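Local coordinates for protein branched-chain amino acid aminotransferase (Thermoproteus uzoniensis, PDB 5CE8) that probably transfers the amino group of leucine, isoleucine and valine to 2-oxoglutarate, using pyridoxal 5'-phosphate as cofactor, at residues Arg47-Gly52 with Arg290-Lys295; Asn54-Arg59 with Pro301-Val306. All blocks are in the same frame, centred on the assembly; numbering follows the deposited sequence.

Of the parts involved, strand 41-50 comes first along the chain and ends in the turn that leads into strand 55-58, its antiparallel neighbour; residues 47-52 and 54-59 thus sit side by side before either contact is made. Some 240 residues later, helix 279-292 runs out beside the first of these segments, and contact 1 closes a long loop there. The chain goes on to strand 303-305, which pairs with the second segment in contact 2. Because the segments alternate along the sequence, the two loops cross and neither nests in the other. The centres of contact 1 and contact 2 lie about 8 Å apart. Together they fasten the C-terminal helix and tail to the antiparallel sheet.

Contact 1: residues Arg47-Gly52 with Arg290-Lys295; sequences RAYWNG and RIVLGK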
loop_
_atom_site.group_PDB
_atom_site.type_symbol
_atom_site.label_atom_id
_atom_site.label_comp_id
_atom_site.label_asym_id
_atom_site.label_seq_id
_atom_site.Cartn_x
_atom_site.Cartn_y
_atom_site.Cartn_z
ATOM N N ARG A 47 -15.743 -12.161 31.723
ATOM C CA ARG A 47 -16.951 -12.858 32.178
ATOM C C ARG A 47 -16.816 -13.598 33.483
ATOM O O ARG A 47 -15.746 -14.046 33.856
ATOM C CB ARG A 47 -17.455 -13.825 31.103
ATOM C CG ARG A 47 -18.260 -13.143 30.026
ATOM C CD ARG A 47 -18.568 -14.072 28.879
ATOM N NE ARG A 47 -19.842 -14.584 29.180
ATOM C CZ ARG A 47 -20.907 -14.573 28.413
ATOM N NH1 ARG A 47 -20.885 -14.216 27.125
ATOM N NH2 ARG A 47 -22.015 -15.033 28.992
ATOM N N ALA A 48 -17.966 -13.754 34.149
ATOM C CA ALA A 48 -18.061 -14.585 35.309
ATOM C C ALA A 48 -19.157 -15.475 35.006
ATOM O O ALA A 48 -20.169 -15.044 34.480
ATOM C CB ALA A 48 -18.399 -13.770 36.531
ATOM N N TYR A 49 -18.981 -16.732 35.379
ATOM C CA TYR A 49 -19.995 -17.719 35.150
ATOM C C TYR A 49 -20.430 -18.474 36.467
ATOM O O TYR A 49 -19.616 -18.915 37.270
ATOM C CB TYR A 49 -19.452 -18.759 34.231
ATOM C CG TYR A 49 -19.139 -18.351 32.817
ATOM C CD1 TYR A 49 -20.082 -18.542 31.813
ATOM C CD2 TYR A 49 -17.882 -17.920 32.455
ATOM C CE1 TYR A 49 -19.813 -18.267 30.485
ATOM C CE2 TYR A 49 -17.588 -17.661 31.099
ATOM C CZ TYR A 49 -18.551 -17.831 30.139
ATOM O OH TYR A 49 -18.279 -17.605 28.814
ATOM N N TRP A 50 -21.726 -18.639 36.588
ATOM C CA TRP A 50 -22.392 -19.309 37.683
ATOM C C TRP A 50 -22.507 -20.749 37.257
ATOM O O TRP A 50 -23.102 -21.015 36.258
ATOM C CB TRP A 50 -23.823 -18.791 37.797
ATOM C CG TRP A 50 -24.570 -19.334 38.980
ATOM C CD1 TRP A 50 -25.770 -20.035 38.966
ATOM C CD2 TRP A 50 -24.201 -19.205 40.342
ATOM N NE1 TRP A 50 -26.152 -20.339 40.258
ATOM C CE2 TRP A 50 -25.205 -19.839 41.119
ATOM C CE3 TRP A 50 -23.143 -18.600 40.989
ATOM C CZ2 TRP A 50 -25.148 -19.898 42.496
ATOM C CZ3 TRP A 50 -23.085 -18.641 42.389
ATOM C CH2 TRP A 50 -24.099 -19.285 43.128
ATOM N N ASN A 51 -21.982 -21.662 38.037
ATOM C CA ASN A 51 -22.105 -23.067 37.723
ATOM C C ASN A 51 -23.146 -23.750 38.623
ATOM O O ASN A 51 -23.257 -24.937 38.582
ATOM C CB ASN A 51 -20.753 -23.747 37.877
ATOM C CG ASN A 51 -20.252 -23.729 39.287
ATOM O OD1 ASN A 51 -20.972 -23.399 40.221
ATOM N ND2 ASN A 51 -19.034 -24.072 39.456
ATOM N N GLY A 52 -23.865 -23.010 39.461
ATOM C CA GLY A 52 -24.738 -23.631 40.428
ATOM C C GLY A 52 -24.168 -23.659 41.835
ATOM O O GLY A 52 -24.932 -23.556 42.772
ATOM N N ARG A 290 -16.965 -26.411 29.541
ATOM C CA ARG A 290 -16.575 -27.213 30.673
ATOM C C ARG A 290 -15.461 -26.530 31.417
ATOM O O ARG A 290 -15.389 -26.618 32.630
ATOM C CB ARG A 290 -16.126 -28.623 30.235
ATOM C CG ARG A 290 -17.200 -29.538 29.645
ATOM C CD ARG A 290 -16.668 -30.891 29.185
ATOM N NE ARG A 290 -15.822 -31.432 30.256
ATOM C CZ ARG A 290 -16.262 -32.065 31.358
ATOM N NH1 ARG A 290 -17.554 -32.280 31.586
ATOM N NH2 ARG A 290 -15.384 -32.519 32.246
ATOM N N ILE A 291 -14.576 -25.857 30.703
ATOM C CA ILE A 291 -13.520 -25.109 31.411
ATOM C C ILE A 291 -14.094 -23.978 32.259
ATOM O O ILE A 291 -13.712 -23.802 33.438
ATOM C CB ILE A 291 -12.474 -24.586 30.447
ATOM C CG1 ILE A 291 -11.612 -25.753 29.927
ATOM C CG2 ILE A 291 -11.705 -23.376 30.999
ATOM C CD1 ILE A 291 -10.833 -25.421 28.637
ATOM N N VAL A 292 -14.949 -23.176 31.672
ATOM C CA VAL A 292 -15.434 -22.001 32.386
ATOM C C VAL A 292 -16.416 -22.381 33.578
ATOM O O VAL A 292 -16.611 -21.594 34.552
ATOM C CB VAL A 292 -16.012 -20.976 31.392
ATOM C CG1 VAL A 292 -14.912 -20.563 30.360
ATOM C CG2 VAL A 292 -17.284 -21.432 30.737
ATOM N N LEU A 293 -17.024 -23.569 33.514
ATOM C CA LEU A 293 -17.859 -24.049 34.611
ATOM C C LEU A 293 -17.114 -24.772 35.723
ATOM O O LEU A 293 -17.731 -25.197 36.673
ATOM C CB LEU A 293 -18.973 -24.931 34.081
ATOM C CG LEU A 293 -19.867 -24.181 33.112
ATOM C CD1 LEU A 293 -20.816 -25.206 32.477
ATOM C CD2 LEU A 293 -20.652 -23.007 33.760
ATOM N N GLY A 294 -15.787 -24.856 35.635
ATOM C CA GLY A 294 -14.977 -25.552 36.621
ATOM C C GLY A 294 -14.922 -27.085 36.495
ATOM O O GLY A 294 -14.495 -27.743 37.437
ATOM N N LYS A 295 -15.342 -27.647 35.367
ATOM C CA LYS A 295 -15.325 -29.097 35.140
ATOM C C LYS A 295 -13.990 -29.635 34.496
ATOM O O LYS A 295 -13.879 -30.825 34.203
ATOM C CB LYS A 295 -16.485 -29.450 34.241
ATOM C CG LYS A 295 -17.816 -28.826 34.663
ATOM C CD LYS A 295 -18.967 -29.421 33.872
ATOM C CE LYS A 295 -20.279 -29.165 34.592
ATOM N NZ LYS A 295 -21.402 -28.969 33.623
HETATM O O HOH W 1 -18.214 -21.337 36.599
#
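Tyr49 turns one face of its ring to Val292, and this pair makes the closest apolar contact. Starting at CB, Tyr49 first passes Leu293, whose CD2 is 4.4 Å away and also lies against Asn51 CB. With chi1 at -67°, CG stands beside the backbone N, which sets the ring against the end of the helix. Its CD2-CE2 side then meets the branch point of Val292, CE2 lying 3.7 Å from Val292 CB. Val292 CG2 sits over the middle of the ring, 3.8 Å from the centroid of Tyr49 and only 9° off the normal, a CH-pi contact. At the tip, OH is hydrogen-bonded to Glu263 OE1, which holds the ring's far end.

The polar half of the contact is made by Asn51. Its ND2 gives a nearly straight hydrogen bond (164°) to Leu293 O, at 3.3 Å; Leu293 O lies close to the plane of the Asn51 amide, but ND2 stands above the Leu293 carbonyl plane and not on a lone pair. OD1 of the same amide accepts from Glu53 N and Asn54 N, so the side chain braces its own turn while reaching across to the helix end. One water donates to both Tyr49 O (2.9 Å) and Val292 O (2.6 Å).

Leu293 O is presented where the helix stops in a Schellman motif, with Gly294 at positive phi. Helix 279-292 thus ends against strand 41-50, which lies between strands 55-58 and 102-109 in the antiparallel sheet.

Contact 2: residues Asn54-Arg59 with Pro301-Val306; sequences NLYVFR and PWLTPV
Leu55, Val57 and Arg59 face Val306, Thr304 and Trp302 across an antiparallel pairing, the strand axes 4.2 Å apart at closest and 140° between their directions. Val57 and Thr304 form the hydrogen-bonded pair, each backbone N 2.9 Å from the other residue's O. Hydrogen bonds from Val306 N to Leu55 O and from Arg59 N to Trp302 O (2.8 Å) extend the pairing at both ends. Tyr56-Pro305 and Phe58-Leu303 are the non-hydrogen-bonded pairs between them.

Strand 303-305 is the outermost strand, within this chain, of the antiparallel sheet in this class-IV aminotransferase: the C-terminal tail is laid along strand 55-58. On one face, Tyr56 CE1 touches Pro305 CB at 3.6 Å, while Leu303 splits its methyls, CD2 against Tyr56 CB and CD1 at the edge of the Phe58 ring. The other face carries Val57 and Thr304, and Val57 CG2 also reaches Val306 CG2 at 3.8 Å.

Past the strands, Arg59 lies alongside Trp302, its chain bent at chi3 (66°) to run over the indole. CD rests above the five-membered ring, and the guanidinium stacks flat, 11° from the indole plane, with NH1 3.3 Å from Trp302 CZ2. Salt bridges from NE to Asp62 and from NH2 to Glu226, and a hydrogen bond from NH1 to Thr227 OG1, should fix its rotation. Phe58 CZ packs on Trp302 CE3 at 3.6 Å, the two rings almost perpendicular. Arg59 is also the N-cap residue of helix 60-74, which carries the cofactor-binding His63 and Arg66.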
loop_
_atom_site.group_PDB
_atom_site.type_symbol
_atom_site.label_atom_id
_atom_site.label_comp_id
_atom_site.label_asym_id
_atom_site.label_seq_id
_atom_site.Cartn_x
_atom_site.Cartn_y
_atom_site.Cartn_z
ATOM N N ASN A 54 -21.037 -21.744 42.598
ATOM C CA ASN A 54 -20.214 -20.564 42.817
ATOM C C ASN A 54 -20.155 -19.779 41.514
ATOM O O ASN A 54 -20.567 -20.262 40.473
ATOM C CB ASN A 54 -18.805 -20.937 43.327
ATOM C CG ASN A 54 -18.126 -19.834 44.157
ATOM O OD1 ASN A 54 -18.378 -18.640 44.005
ATOM N ND2 ASN A 54 -17.216 -20.248 44.999
ATOM N N LEU A 55 -19.701 -18.540 41.633
ATOM C CA LEU A 55 -19.536 -17.637 40.478
ATOM C C LEU A 55 -18.058 -17.509 40.289
ATOM O O LEU A 55 -17.393 -17.043 41.223
ATOM C CB LEU A 55 -20.152 -16.273 40.792
ATOM C CG LEU A 55 -20.151 -15.239 39.638
ATOM C CD1 LEU A 55 -20.712 -15.823 38.341
ATOM C CD2 LEU A 55 -20.947 -14.009 40.003
ATOM N N TYR A 56 -17.559 -17.979 39.129
ATOM C CA TYR A 56 -16.095 -17.951 38.756
ATOM C C TYR A 56 -15.821 -16.903 37.670
ATOM O O TYR A 56 -16.436 -16.883 36.584
ATOM C CB TYR A 56 -15.572 -19.343 38.325
ATOM C CG TYR A 56 -15.646 -20.327 39.515
ATOM C CD1 TYR A 56 -14.731 -20.271 40.520
ATOM C CD2 TYR A 56 -16.692 -21.238 39.632
ATOM C CE1 TYR A 56 -14.787 -21.121 41.613
ATOM C CE2 TYR A 56 -16.776 -22.107 40.733
ATOM C CZ TYR A 56 -15.832 -21.998 41.750
ATOM O OH TYR A 56 -15.876 -22.802 42.857
ATOM N N VAL A 57 -14.906 -16.000 38.000
ATOM C CA VAL A 57 -14.461 -15.006 37.047
ATOM C C VAL A 57 -13.340 -15.641 36.188
ATOM O O VAL A 57 -12.444 -16.279 36.730
ATOM C CB VAL A 57 -13.884 -13.767 37.699
ATOM C CG1 VAL A 57 -13.755 -12.683 36.645
ATOM C CG2 VAL A 57 -14.669 -13.199 38.903
ATOM N N PHE A 58 -13.481 -15.562 34.874
ATOM C CA PHE A 58 -12.638 -16.351 33.982
ATOM C C PHE A 58 -11.504 -15.510 33.585
ATOM O O PHE A 58 -11.728 -14.401 33.010
ATOM C CB PHE A 58 -13.339 -16.807 32.755
ATOM C CG PHE A 58 -12.486 -17.726 31.920
ATOM C CD1 PHE A 58 -12.098 -19.014 32.415
ATOM C CD2 PHE A 58 -12.045 -17.337 30.696
ATOM C CE1 PHE A 58 -11.244 -19.819 31.688
ATOM C CE2 PHE A 58 -11.290 -18.167 29.914
ATOM C CZ PHE A 58 -10.904 -19.435 30.385
ATOM N N ARG A 59 -10.304 -16.006 33.880
ATOM C CA ARG A 59 -8.965 -15.403 33.627
ATOM C C ARG A 59 -8.831 -13.948 34.014
ATOM O O ARG A 59 -8.336 -13.062 33.240
ATOM C CB ARG A 59 -8.403 -15.699 32.245
ATOM C CG ARG A 59 -8.400 -17.172 31.952
ATOM C CD ARG A 59 -7.893 -17.496 30.517
ATOM N NE ARG A 59 -6.496 -17.144 30.394
ATOM C CZ ARG A 59 -5.655 -17.649 29.481
ATOM N NH1 ARG A 59 -6.023 -18.509 28.548
ATOM N NH2 ARG A 59 -4.398 -17.358 29.543
ATOM N N PRO A 301 -6.912 -23.112 37.893
ATOM C CA PRO A 301 -6.254 -21.834 38.099
ATOM C C PRO A 301 -6.727 -20.612 37.331
ATOM O O PRO A 301 -6.414 -19.529 37.733
ATOM C CB PRO A 301 -4.800 -22.145 37.739
ATOM C CG PRO A 301 -4.656 -23.579 38.169
ATOM C CD PRO A 301 -5.956 -24.250 37.948
ATOM N N TRP A 302 -7.486 -20.782 36.261
ATOM C CA TRP A 302 -8.060 -19.666 35.514
ATOM C C TRP A 302 -9.369 -19.146 36.094
ATOM O O TRP A 302 -9.903 -18.128 35.601
ATOM C CB TRP A 302 -8.406 -20.099 34.070
ATOM C CG TRP A 302 -7.218 -20.231 33.230
ATOM C CD1 TRP A 302 -5.961 -19.684 33.436
ATOM C CD2 TRP A 302 -7.166 -20.855 31.974
ATOM N NE1 TRP A 302 -5.120 -20.052 32.388
ATOM C CE2 TRP A 302 -5.848 -20.747 31.477
ATOM C CE3 TRP A 302 -8.091 -21.515 31.218
ATOM C CZ2 TRP A 302 -5.468 -21.285 30.236
ATOM C CZ3 TRP A 302 -7.694 -22.091 29.986
ATOM C CH2 TRP A 302 -6.416 -21.968 29.522
ATOM N N LEU A 303 -9.882 -19.822 37.111
ATOM C CA LEU A 303 -11.181 -19.522 37.636
ATOM C C LEU A 303 -11.111 -18.894 39.003
ATOM O O LEU A 303 -10.640 -19.534 39.914
ATOM C CB LEU A 303 -11.934 -20.821 37.744
ATOM C CG LEU A 303 -12.842 -21.066 36.538
ATOM C CD1 LEU A 303 -12.005 -21.343 35.291
ATOM C CD2 LEU A 303 -13.756 -22.221 36.866
ATOM N N THR A 304 -11.607 -17.649 39.160
ATOM C CA THR A 304 -11.471 -16.898 40.399
ATOM C C THR A 304 -12.770 -16.955 41.131
ATOM O O THR A 304 -13.743 -16.412 40.605
ATOM C CB THR A 304 -11.138 -15.415 40.176
ATOM O OG1 THR A 304 -9.830 -15.335 39.623
ATOM C CG2 THR A 304 -11.134 -14.669 41.528
ATOM N N PRO A 305 -12.814 -17.611 42.327
ATOM C CA PRO A 305 -14.112 -17.703 42.986
ATOM C C PRO A 305 -14.473 -16.374 43.595
ATOM O O PRO A 305 -13.607 -15.712 44.191
ATOM C CB PRO A 305 -13.896 -18.740 44.114
ATOM C CG PRO A 305 -12.456 -18.829 44.327
ATOM C CD PRO A 305 -11.807 -18.463 43.006
ATOM N N VAL A 306 -15.739 -16.022 43.470
ATOM C CA VAL A 306 -16.271 -14.784 44.039
ATOM C C VAL A 306 -16.715 -14.947 45.539
ATOM O O VAL A 306 -16.642 -13.990 46.364
ATOM C CB VAL A 306 -17.505 -14.383 43.164
ATOM C CG1 VAL A 306 -18.480 -13.441 43.844
ATOM C CG2 VAL A 306 -16.987 -13.756 41.891
#